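Local coordinates for protein ulvan Lyase-PL25 (PDB 5UAM) that cleaves ulvan, the sulfated cell-wall polysaccharide of green seaweeds, as a polysaccharide lyase of family 25 built on a beta-propeller, at residues V26-D31 against G438-L443; A411-S416 against V430-S435; N156-F161 against R198-P203; V41-G46 against Y222-K227. All blocks are in the same frame, centred on the assembly; numbering follows the deposited sequence. Where two conformers were deposited one is given.

Interaction 1. Residues V26-D31 against G438-L443; sequences VGYFAD and GIKMYL
Tyr28 meets Lys440 and Tyr442 on the same stretch of strand. The aliphatic part of Lys440 lies over one face of the Tyr28 ring, with CD 3.7 Å from the ring centroid and 12° off the normal, a CH-pi contact; Val26 CG2 sits over the centre of the opposite face. Tyr28 CB in turn lies over the centre of one face of the Tyr442 ring, 3.9 Å from its centroid, a second CH-pi contact, and the two rings form an offset edge-to-face pair (planes 67° apart) in which Tyr28 presents its edge. A chi1 of 52° places the Tyr28 ring between its own N and carbonyl carbon, where the Lys440 chain crosses its face. Two backbone bonds run beside these rings: Phe29 N to Met441 O (2.9 Å) and Met441 N to Ala30 O (2.9 Å). Met441 CB, meanwhile, rests over the rim of the Phe29 ring, 3.6 Å from CZ. A water joins the two segments further along, donating to Gly27 O at 2.7 Å and accepting from Leu443 N at 2.9 Å, close to the plane of the Phe29 ring.

In the second shell, Glu432 OE1 hydrogen-bonds Tyr442 OH, Trp76 meets the Phe29 ring nearly parallel, and Leu454 and Leu457 of helix 454-460 pack on Tyr28. Gly438 and Ile439 both face Gly33, a G1 beta bulge near the start of strand 439-444. Strand 30-33 is thus an outermost strand of a four-stranded blade whose other three strands come from the C-terminal part of the chain, the "velcro" closure characteristic of beta-propellers.

Interaction 2. Residues A411-S416 against V430-S435; sequences ASFAIS and VAEKVS
Phe413 and Val430 carry the apolar side of this antiparallel pairing. Val430 has CG1 opposite its backbone N (chi1 -167°), which lays that methyl over one face of the Phe413 ring, offset to the rim and 3.6 Å from CG. Ile415, on the strand of Phe413, brings CG2 to 4.2 Å from Val430 CG1. Phe413 and Glu432 form a non-hydrogen-bonded pair on this face; the extended Glu432 chain (chi1 178°) runs past Ala411, CG to CB 3.9 Å.

On the other face Ala414 and Ala431 meet CB to CB at 4.2 Å. Beside them Lys433 folds at chi3 (-72°), bringing CE near Ser412 OG, although both residues were deposited in two conformers and this detail is provisional. In the conformer given, Lys433 NZ is hydrogen-bonded to Asn36 OD1.

Main-chain bonds set the register: Ala431 N to Ala414 O at 2.8 Å is reciprocated by Ala414 N to Ala431 O at 3.1 Å, and Ser412 and Lys433 form the matching pair two residues along. A water donates to Lys433 O, 2.8 Å away.

The two faces therefore differ in chemistry. One is largely apolar, with Glu432 at its margin, and meets strands 384-392 and 400-408; the other carries the lysine that reaches Asn36, a probable substrate-binding residue, so this face borders the likely substrate site.

Interaction 3. Residues N156-F161 against R198-P203; sequences NNITPF and RTFASP
Asn157 reaches Arg198 with its amide: ND2 donates to Arg198 O at 2.9 Å, a weak bond with an angle of 147° at the hydrogen, and also bonds to Gly197 O. OD1 is taken by His140 ND1, so both ends of the amide are tied and its rotation is fixed. It is the chi1 of 60° that turns this group toward the 198-203 loop. The main chains are joined through water, which donates to Asn157 O at 2.8 Å and accepts from Phe200 N at 2.8 Å. Gln191 bonds to both loops, its OE1 to Thr159 N and its NE2 to Ala201 O.

Both segments are irregular connections of the beta-propeller: 156-161 leads from strand 152-154 of one sheet to strand 165-169 of the next, while 198-203 joins the neighbouring strands 188-193 and 204-211. Within the first, Thr159 OG1 accepts from Phe161 N at 3.2 Å, an ST turn.

Packing centres on Phe200. A polar group edges its ring: the Asn157 amide stands almost perpendicular to it, planes 85° apart, with ND2 level with the ring edge. The apolar contact comes from Ile158, which lies alongside with CG2 over one face, offset to the rim, 3.7 Å from CD1. Farther along, Thr159 CG2 and Pro203 CG come within 4.4 Å.

Interaction 4. Residues V41-G46 against Y222-K227; sequences VQHPAG and YAWAGK. With PO4 (phosphate ion), chain E.
Gln166 OE1 is gripped from both segments, by His43 NE2 and by Ala225 N, while its NE2 bonds to Ala223 O. This one amide couples the 41-46 loop to strand 222-227. Directly between them, the His43 ring forms an offset stack on the five-membered ring of Trp224: centroids lie 3.9 Å apart and the planes differ by 8°, so the rings are nearly parallel. His43 NE2 sits over the indole with CE2 the nearest ring atom, 3.3 Å away. A chi1 of -165° swings the Trp224 indole to the histidine, and NE1 bonds to Ile40 O, just before the loop. Thus the indole is held at its edge and across its face. Val41 CA lies at the indole edge, 4.0 Å from CD1.

At the start of the segment Tyr222 OH donates to phosphate O2 at 2.6 Å. His99, the probable proton donor, bonds to the same ion, as do His119, Arg180 and the zinc ligand His184, all probable substrate ligands; this is consistent with the ion occupying part of the substrate site. The stack sits near the centre of the propeller, well removed from the phosphate, while Val41, packing on the probable proton acceptor Tyr164, brings the 41-46 loop to the active site.

From the N terminus, residues 26-31 pair with 438-443, and interaction 1 closes a loop containing the other three contacts. Next, 41-46 meets 222-227 in interaction 4; inside that loop lies interaction 3, joining 156-161 to 198-203 at the periphery, about 18 Å away between centres. Interaction 2 follows in series, a short closure of 411-416 on 430-435. No contacts cross. Interactions 1 and 2 belong to one sheet through the adjacent strands 428-433 and 439-444, whereas interaction 2 touches interaction 4 where Ser416 CB lies 3.7 Å from Ala45 CB. Interactions 1, 2 and 4 thus join the closing blade to the centre of the propeller, while interaction 3 separately ties two loops on the side opposite interaction 2.

Interaction 1. Residues V26-D31 against G438-L443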
# COMPACT_ATOMS: atom_id res chain seq x y z
N VAL A 26 -24.67 -10.60 7.41
CA VAL A 26 -24.26 -10.08 6.11
C VAL A 26 -22.74 -10.20 5.99
O VAL A 26 -22.01 -10.32 6.98
CB VAL A 26 -24.75 -8.64 5.86
CG1 VAL A 26 -26.28 -8.61 5.80
CG2 VAL A 26 -24.25 -7.69 6.91
N GLY A 27 -22.25 -10.15 4.75
CA GLY A 27 -20.83 -10.35 4.51
C GLY A 27 -19.95 -9.15 4.78
O GLY A 27 -18.72 -9.29 4.88
N TYR A 28 -20.54 -7.97 4.89
CA TYR A 28 -19.82 -6.73 5.05
C TYR A 28 -19.95 -6.23 6.49
O TYR A 28 -20.97 -6.47 7.14
CB TYR A 28 -20.30 -5.68 4.03
CG TYR A 28 -21.80 -5.48 4.03
CD1 TYR A 28 -22.62 -6.31 3.31
CD2 TYR A 28 -22.38 -4.43 4.72
CE1 TYR A 28 -24.01 -6.12 3.30
CE2 TYR A 28 -23.73 -4.23 4.72
CZ TYR A 28 -24.55 -5.07 4.01
OH TYR A 28 -25.94 -4.92 3.97
N PHE A 29 -18.92 -5.54 6.96
CA PHE A 29 -18.89 -5.02 8.32
C PHE A 29 -19.15 -3.53 8.40
O PHE A 29 -19.33 -3.01 9.51
CB PHE A 29 -17.56 -5.36 9.01
CG PHE A 29 -16.36 -4.67 8.41
CD1 PHE A 29 -16.00 -3.39 8.81
CD2 PHE A 29 -15.58 -5.30 7.46
CE1 PHE A 29 -14.92 -2.75 8.24
CE2 PHE A 29 -14.48 -4.67 6.89
CZ PHE A 29 -14.17 -3.38 7.28
N ALA A 30 -19.18 -2.83 7.27
CA ALA A 30 -19.49 -1.41 7.19
C ALA A 30 -19.96 -1.12 5.77
O ALA A 30 -19.66 -1.87 4.83
CB ALA A 30 -18.27 -0.55 7.52
N ASP A 31 -20.69 -0.02 5.62
CA ASP A 31 -21.25 0.32 4.31
C ASP A 31 -21.09 1.79 3.96
O ASP A 31 -21.90 2.34 3.21
CB ASP A 31 -22.72 -0.09 4.23
CG ASP A 31 -23.59 0.59 5.26
OD1 ASP A 31 -23.07 1.40 6.06
OD2 ASP A 31 -24.81 0.32 5.24
N GLY A 438 -21.01 5.09 -0.08
CA GLY A 438 -21.78 3.96 0.43
C GLY A 438 -21.19 2.61 0.12
O GLY A 438 -21.92 1.63 -0.10
N ILE A 439 -19.87 2.52 0.09
CA ILE A 439 -19.19 1.32 -0.36
C ILE A 439 -19.13 0.30 0.76
O ILE A 439 -18.69 0.60 1.88
CB ILE A 439 -17.78 1.67 -0.87
CG1 ILE A 439 -17.88 2.55 -2.10
CG2 ILE A 439 -16.98 0.40 -1.18
CD1 ILE A 439 -16.58 3.15 -2.54
N LYS A 440 -19.56 -0.92 0.46
CA LYS A 440 -19.54 -2.01 1.42
C LYS A 440 -18.14 -2.58 1.58
O LYS A 440 -17.41 -2.78 0.60
CB LYS A 440 -20.53 -3.11 1.02
CG LYS A 440 -21.96 -2.64 1.10
CD LYS A 440 -22.91 -3.76 0.68
CE LYS A 440 -24.37 -3.34 0.77
NZ LYS A 440 -24.72 -2.37 -0.30
N MET A 441 -17.77 -2.78 2.84
CA MET A 441 -16.42 -3.18 3.25
C MET A 441 -16.47 -4.60 3.80
O MET A 441 -17.33 -4.92 4.63
CB MET A 441 -15.93 -2.24 4.33
CG MET A 441 -15.94 -0.77 3.97
SD MET A 441 -14.96 -0.38 2.51
CE MET A 441 -13.36 -1.05 2.99
N TYR A 442 -15.53 -5.43 3.36
CA TYR A 442 -15.51 -6.84 3.70
C TYR A 442 -14.15 -7.24 4.24
O TYR A 442 -13.12 -6.82 3.72
CB TYR A 442 -15.79 -7.71 2.49
CG TYR A 442 -17.12 -7.47 1.78
CD1 TYR A 442 -17.32 -6.32 1.02
CD2 TYR A 442 -18.16 -8.38 1.88
CE1 TYR A 442 -18.54 -6.11 0.36
CE2 TYR A 442 -19.37 -8.18 1.21
CZ TYR A 442 -19.56 -7.03 0.47
OH TYR A 442 -20.76 -6.83 -0.17
N LEU A 443 -14.16 -8.11 5.24
CA LEU A 443 -12.95 -8.76 5.74
C LEU A 443 -13.03 -10.22 5.31
O LEU A 443 -13.98 -10.92 5.67
CB LEU A 443 -12.89 -8.64 7.26
CG LEU A 443 -11.78 -9.39 8.00
CD1 LEU A 443 -10.42 -8.89 7.53
CD2 LEU A 443 -11.93 -9.24 9.51
O HOH W 1 -16.68 -8.64 6.51

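Interaction 2. Residues A411-S416 against V430-S435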
# COMPACT_ATOMS: atom_id res chain seq x y z
N ALA A 411 -19.67 -4.51 -10.16
CA ALA A 411 -18.82 -3.87 -9.17
C ALA A 411 -17.37 -4.08 -9.58
O ALA A 411 -17.06 -4.84 -10.49
CB ALA A 411 -19.04 -4.48 -7.79
N SER A 412 -16.48 -3.38 -8.88
CA SER A 412 -15.05 -3.66 -8.93
C SER A 412 -14.53 -3.57 -7.51
O SER A 412 -15.12 -2.91 -6.66
CB SER A 412 -14.27 -2.70 -9.84
OG SER A 412 -14.31 -1.38 -9.37
N PHE A 413 -13.42 -4.25 -7.24
CA PHE A 413 -12.88 -4.30 -5.89
C PHE A 413 -11.63 -3.46 -5.76
O PHE A 413 -10.75 -3.47 -6.63
CB PHE A 413 -12.49 -5.73 -5.48
CG PHE A 413 -13.65 -6.70 -5.31
CD1 PHE A 413 -14.89 -6.26 -4.87
CD2 PHE A 413 -13.47 -8.04 -5.53
CE1 PHE A 413 -15.94 -7.15 -4.69
CE2 PHE A 413 -14.52 -8.95 -5.40
CZ PHE A 413 -15.76 -8.51 -4.95
N ALA A 414 -11.54 -2.75 -4.65
CA ALA A 414 -10.28 -2.24 -4.12
C ALA A 414 -9.88 -3.17 -2.99
O ALA A 414 -10.74 -3.59 -2.21
CB ALA A 414 -10.47 -0.82 -3.59
N ILE A 415 -8.58 -3.46 -2.88
CA ILE A 415 -8.09 -4.40 -1.86
C ILE A 415 -6.95 -3.80 -1.07
O ILE A 415 -6.22 -2.91 -1.53
CB ILE A 415 -7.67 -5.75 -2.45
CG1 ILE A 415 -6.64 -5.59 -3.57
CG2 ILE A 415 -8.93 -6.49 -2.97
CD1 ILE A 415 -5.95 -6.92 -3.93
N SER A 416 -6.80 -4.29 0.16
CA SER A 416 -5.63 -4.01 0.97
C SER A 416 -4.52 -5.03 0.69
O SER A 416 -4.74 -6.08 0.08
CB SER A 416 -5.96 -4.09 2.46
OG SER A 416 -6.24 -5.42 2.88
N VAL A 430 -11.52 -5.78 1.58
CA VAL A 430 -12.04 -5.62 0.24
C VAL A 430 -13.12 -4.56 0.28
O VAL A 430 -13.94 -4.54 1.21
CB VAL A 430 -12.67 -6.93 -0.29
CG1 VAL A 430 -12.92 -6.84 -1.80
CG2 VAL A 430 -11.83 -8.12 0.04
N ALA A 431 -13.15 -3.69 -0.72
CA ALA A 431 -14.20 -2.68 -0.89
C ALA A 431 -14.93 -2.94 -2.19
O ALA A 431 -14.32 -3.04 -3.25
CB ALA A 431 -13.59 -1.28 -0.89
N GLU A 432 -16.26 -3.03 -2.11
CA GLU A 432 -17.11 -3.33 -3.26
C GLU A 432 -17.52 -2.00 -3.89
O GLU A 432 -18.54 -1.41 -3.54
CB GLU A 432 -18.32 -4.14 -2.81
CG GLU A 432 -19.32 -4.50 -3.89
CD GLU A 432 -20.57 -5.11 -3.32
OE1 GLU A 432 -20.78 -5.02 -2.09
OE2 GLU A 432 -21.34 -5.69 -4.09
N LYS A 433 -16.71 -1.51 -4.82
CA LYS A 433 -16.98 -0.24 -5.47
C LYS A 433 -18.11 -0.39 -6.47
O LYS A 433 -18.01 -1.15 -7.44
CB LYS A 433 -15.73 0.25 -6.18
CG LYS A 433 -14.56 0.47 -5.25
CD LYS A 433 -13.42 1.17 -5.95
CE LYS A 433 -12.73 0.25 -6.94
NZ LYS A 433 -11.58 0.93 -7.60
N VAL A 434 -19.20 0.36 -6.24
CA VAL A 434 -20.34 0.39 -7.15
C VAL A 434 -20.51 1.83 -7.59
O VAL A 434 -20.30 2.16 -8.77
CB VAL A 434 -21.59 -0.17 -6.47
CG1 VAL A 434 -22.77 -0.18 -7.43
CG2 VAL A 434 -21.32 -1.57 -5.99
N SER A 435 -20.89 2.71 -6.67
CA SER A 435 -20.68 4.13 -6.89
C SER A 435 -19.48 4.54 -6.07
O SER A 435 -18.71 3.71 -5.60
CB SER A 435 -21.92 4.93 -6.50
OG SER A 435 -22.09 4.87 -5.12
O HOH W 2 -17.37 -0.26 -10.06

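Interaction 3. Residues N156-F161 against R198-P203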
# COMPACT_ATOMS: atom_id res chain seq x y z
N ASN A 156 -0.43 14.69 15.11
CA ASN A 156 0.19 15.24 13.92
C ASN A 156 1.62 15.69 14.17
O ASN A 156 1.92 16.89 14.13
CB ASN A 156 -0.71 16.38 13.46
CG ASN A 156 -2.14 15.91 13.28
OD1 ASN A 156 -2.36 14.73 12.98
ND2 ASN A 156 -3.11 16.81 13.47
N ASN A 157 2.50 14.72 14.45
CA ASN A 157 3.88 14.94 14.85
C ASN A 157 4.86 14.40 13.79
O ASN A 157 6.04 14.13 14.09
CB ASN A 157 4.16 14.27 16.19
CG ASN A 157 3.94 12.77 16.15
OD1 ASN A 157 3.44 12.26 15.17
ND2 ASN A 157 4.28 12.08 17.22
N ILE A 158 4.37 14.22 12.58
CA ILE A 158 5.14 13.85 11.41
C ILE A 158 5.06 15.02 10.44
O ILE A 158 4.23 15.91 10.59
CB ILE A 158 4.60 12.57 10.75
CG1 ILE A 158 3.11 12.71 10.38
CG2 ILE A 158 4.79 11.39 11.73
CD1 ILE A 158 2.53 11.52 9.68
N THR A 159 5.95 15.04 9.45
CA THR A 159 5.89 16.16 8.52
C THR A 159 4.53 16.18 7.81
O THR A 159 4.00 15.12 7.45
CB THR A 159 7.02 16.15 7.49
OG1 THR A 159 6.83 17.27 6.62
CG2 THR A 159 7.07 14.85 6.66
N PRO A 160 3.94 17.36 7.58
CA PRO A 160 2.70 17.39 6.81
C PRO A 160 2.89 17.04 5.35
O PRO A 160 1.91 16.72 4.66
CB PRO A 160 2.23 18.84 6.96
CG PRO A 160 3.49 19.61 7.24
CD PRO A 160 4.32 18.68 8.09
N PHE A 161 4.13 17.11 4.85
CA PHE A 161 4.42 16.88 3.44
C PHE A 161 4.63 15.38 3.26
O PHE A 161 5.76 14.87 3.24
CB PHE A 161 5.68 17.64 3.02
CG PHE A 161 5.60 19.09 3.29
CD1 PHE A 161 4.68 19.87 2.62
CD2 PHE A 161 6.43 19.69 4.23
CE1 PHE A 161 4.58 21.22 2.88
CE2 PHE A 161 6.33 21.03 4.49
CZ PHE A 161 5.42 21.81 3.81
N ARG A 198 5.37 8.79 19.79
CA ARG A 198 5.06 10.07 20.42
C ARG A 198 5.95 11.18 19.89
O ARG A 198 5.52 12.34 19.85
CB ARG A 198 5.15 9.94 21.94
CG ARG A 198 4.22 8.89 22.51
CD ARG A 198 2.77 9.27 22.33
NE ARG A 198 1.86 8.17 22.69
CZ ARG A 198 0.56 8.33 22.90
NH1 ARG A 198 0.00 9.54 22.83
NH2 ARG A 198 -0.17 7.28 23.20
N THR A 199 7.18 10.86 19.48
CA THR A 199 8.03 11.81 18.76
C THR A 199 8.78 11.07 17.67
O THR A 199 9.12 9.89 17.80
CB THR A 199 9.02 12.53 19.67
OG1 THR A 199 10.01 11.61 20.11
CG2 THR A 199 8.34 13.08 20.89
N PHE A 200 9.01 11.77 16.57
CA PHE A 200 9.70 11.23 15.41
C PHE A 200 10.92 12.08 15.11
O PHE A 200 10.88 13.31 15.25
CB PHE A 200 8.81 11.22 14.17
CG PHE A 200 7.83 10.09 14.13
CD1 PHE A 200 6.60 10.19 14.76
CD2 PHE A 200 8.14 8.92 13.49
CE1 PHE A 200 5.69 9.14 14.72
CE2 PHE A 200 7.26 7.86 13.44
CZ PHE A 200 6.02 7.97 14.07
N ALA A 201 11.99 11.42 14.72
CA ALA A 201 13.18 12.10 14.23
C ALA A 201 12.93 12.67 12.83
O ALA A 201 11.96 12.33 12.14
CB ALA A 201 14.38 11.15 14.21
N SER A 202 13.85 13.53 12.40
CA SER A 202 13.71 14.17 11.10
C SER A 202 13.75 13.13 9.98
O SER A 202 14.40 12.08 10.12
CB SER A 202 14.81 15.20 10.88
OG SER A 202 14.65 16.28 11.79
N PRO A 203 13.09 13.41 8.86
CA PRO A 203 13.10 12.45 7.75
C PRO A 203 14.50 12.14 7.25
O PRO A 203 15.38 13.01 7.17
CB PRO A 203 12.27 13.16 6.68
CG PRO A 203 11.35 14.06 7.45
CD PRO A 203 12.16 14.53 8.61
O HOH W 3 7.72 14.26 16.38

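Interaction 4. Residues V41-G46 against Y222-K227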
# COMPACT_ATOMS: atom_id res chain seq x y z
N VAL A 41 -0.82 -0.01 -1.29
CA VAL A 41 0.30 0.84 -0.87
C VAL A 41 0.11 1.38 0.56
O VAL A 41 1.11 1.55 1.28
CB VAL A 41 0.59 1.94 -1.89
CG1 VAL A 41 -0.51 2.96 -1.95
CG2 VAL A 41 1.95 2.60 -1.56
N GLN A 42 -1.11 1.70 0.97
CA GLN A 42 -1.35 2.15 2.35
C GLN A 42 -1.51 0.92 3.21
O GLN A 42 -2.59 0.35 3.31
CB GLN A 42 -2.57 3.06 2.48
CG GLN A 42 -2.37 4.48 1.97
CD GLN A 42 -2.70 4.69 0.51
OE1 GLN A 42 -3.22 3.79 -0.20
NE2 GLN A 42 -2.43 5.89 0.04
N HIS A 43 -0.41 0.52 3.85
CA HIS A 43 -0.41 -0.73 4.58
C HIS A 43 0.46 -0.61 5.82
O HIS A 43 1.44 0.15 5.84
CB HIS A 43 0.12 -1.87 3.69
CG HIS A 43 1.58 -1.80 3.44
ND1 HIS A 43 2.49 -2.56 4.14
CD2 HIS A 43 2.31 -0.97 2.65
CE1 HIS A 43 3.72 -2.23 3.75
NE2 HIS A 43 3.63 -1.27 2.86
N PRO A 44 0.15 -1.38 6.87
CA PRO A 44 -1.05 -2.23 6.97
C PRO A 44 -2.34 -1.45 7.01
O PRO A 44 -2.42 -0.38 7.63
CB PRO A 44 -0.87 -2.92 8.34
CG PRO A 44 0.53 -2.71 8.74
CD PRO A 44 0.99 -1.45 8.06
N ALA A 45 -3.36 -1.96 6.32
CA ALA A 45 -4.71 -1.48 6.54
C ALA A 45 -5.37 -2.17 7.72
O ALA A 45 -6.29 -1.61 8.32
CB ALA A 45 -5.56 -1.68 5.28
N GLY A 46 -4.93 -3.38 8.06
CA GLY A 46 -5.44 -4.09 9.21
C GLY A 46 -4.33 -4.91 9.83
O GLY A 46 -3.33 -5.23 9.18
N TYR A 222 8.06 5.39 -6.79
CA TYR A 222 7.00 4.84 -5.95
C TYR A 222 7.54 3.59 -5.26
O TYR A 222 8.07 2.69 -5.92
CB TYR A 222 5.77 4.45 -6.78
CG TYR A 222 5.05 5.66 -7.35
CD1 TYR A 222 5.42 6.18 -8.59
CD2 TYR A 222 4.01 6.28 -6.66
CE1 TYR A 222 4.79 7.29 -9.11
CE2 TYR A 222 3.38 7.38 -7.17
CZ TYR A 222 3.75 7.88 -8.43
OH TYR A 222 3.13 8.99 -8.94
N ALA A 223 7.41 3.54 -3.94
CA ALA A 223 8.03 2.48 -3.15
C ALA A 223 7.00 1.77 -2.28
O ALA A 223 5.98 2.34 -1.90
CB ALA A 223 9.14 3.05 -2.24
N TRP A 224 7.29 0.51 -1.97
CA TRP A 224 6.54 -0.29 -1.02
C TRP A 224 7.55 -0.92 -0.07
O TRP A 224 8.43 -1.68 -0.49
CB TRP A 224 5.75 -1.38 -1.74
CG TRP A 224 4.67 -2.05 -0.94
CD1 TRP A 224 3.34 -1.73 -0.92
CD2 TRP A 224 4.82 -3.16 -0.04
NE1 TRP A 224 2.65 -2.57 -0.10
CE2 TRP A 224 3.54 -3.47 0.45
CE3 TRP A 224 5.90 -3.94 0.38
CZ2 TRP A 224 3.32 -4.50 1.36
CZ3 TRP A 224 5.67 -4.97 1.27
CH2 TRP A 224 4.41 -5.23 1.75
N ALA A 225 7.42 -0.57 1.21
CA ALA A 225 8.30 -1.05 2.25
C ALA A 225 7.57 -2.02 3.15
O ALA A 225 6.44 -1.76 3.57
CB ALA A 225 8.81 0.11 3.10
N GLY A 226 8.22 -3.13 3.49
CA GLY A 226 7.65 -4.11 4.39
C GLY A 226 8.72 -4.78 5.22
O GLY A 226 9.91 -4.57 5.01
N LYS A 227 8.28 -5.61 6.16
CA LYS A 227 9.22 -6.37 6.97
C LYS A 227 9.97 -7.38 6.13
O LYS A 227 9.43 -8.01 5.22
CB LYS A 227 8.47 -7.12 8.05
CG LYS A 227 8.25 -6.31 9.27
CD LYS A 227 9.49 -6.32 10.14
CE LYS A 227 9.16 -5.88 11.55
NZ LYS A 227 8.22 -6.82 12.23
P PO4 E . 0.21 10.69 -7.27
O1 PO4 E . 0.09 11.43 -8.59
O2 PO4 E . 1.49 9.98 -7.19
O3 PO4 E . -0.94 9.71 -7.26
O4 PO4 E . 0.12 11.72 -6.15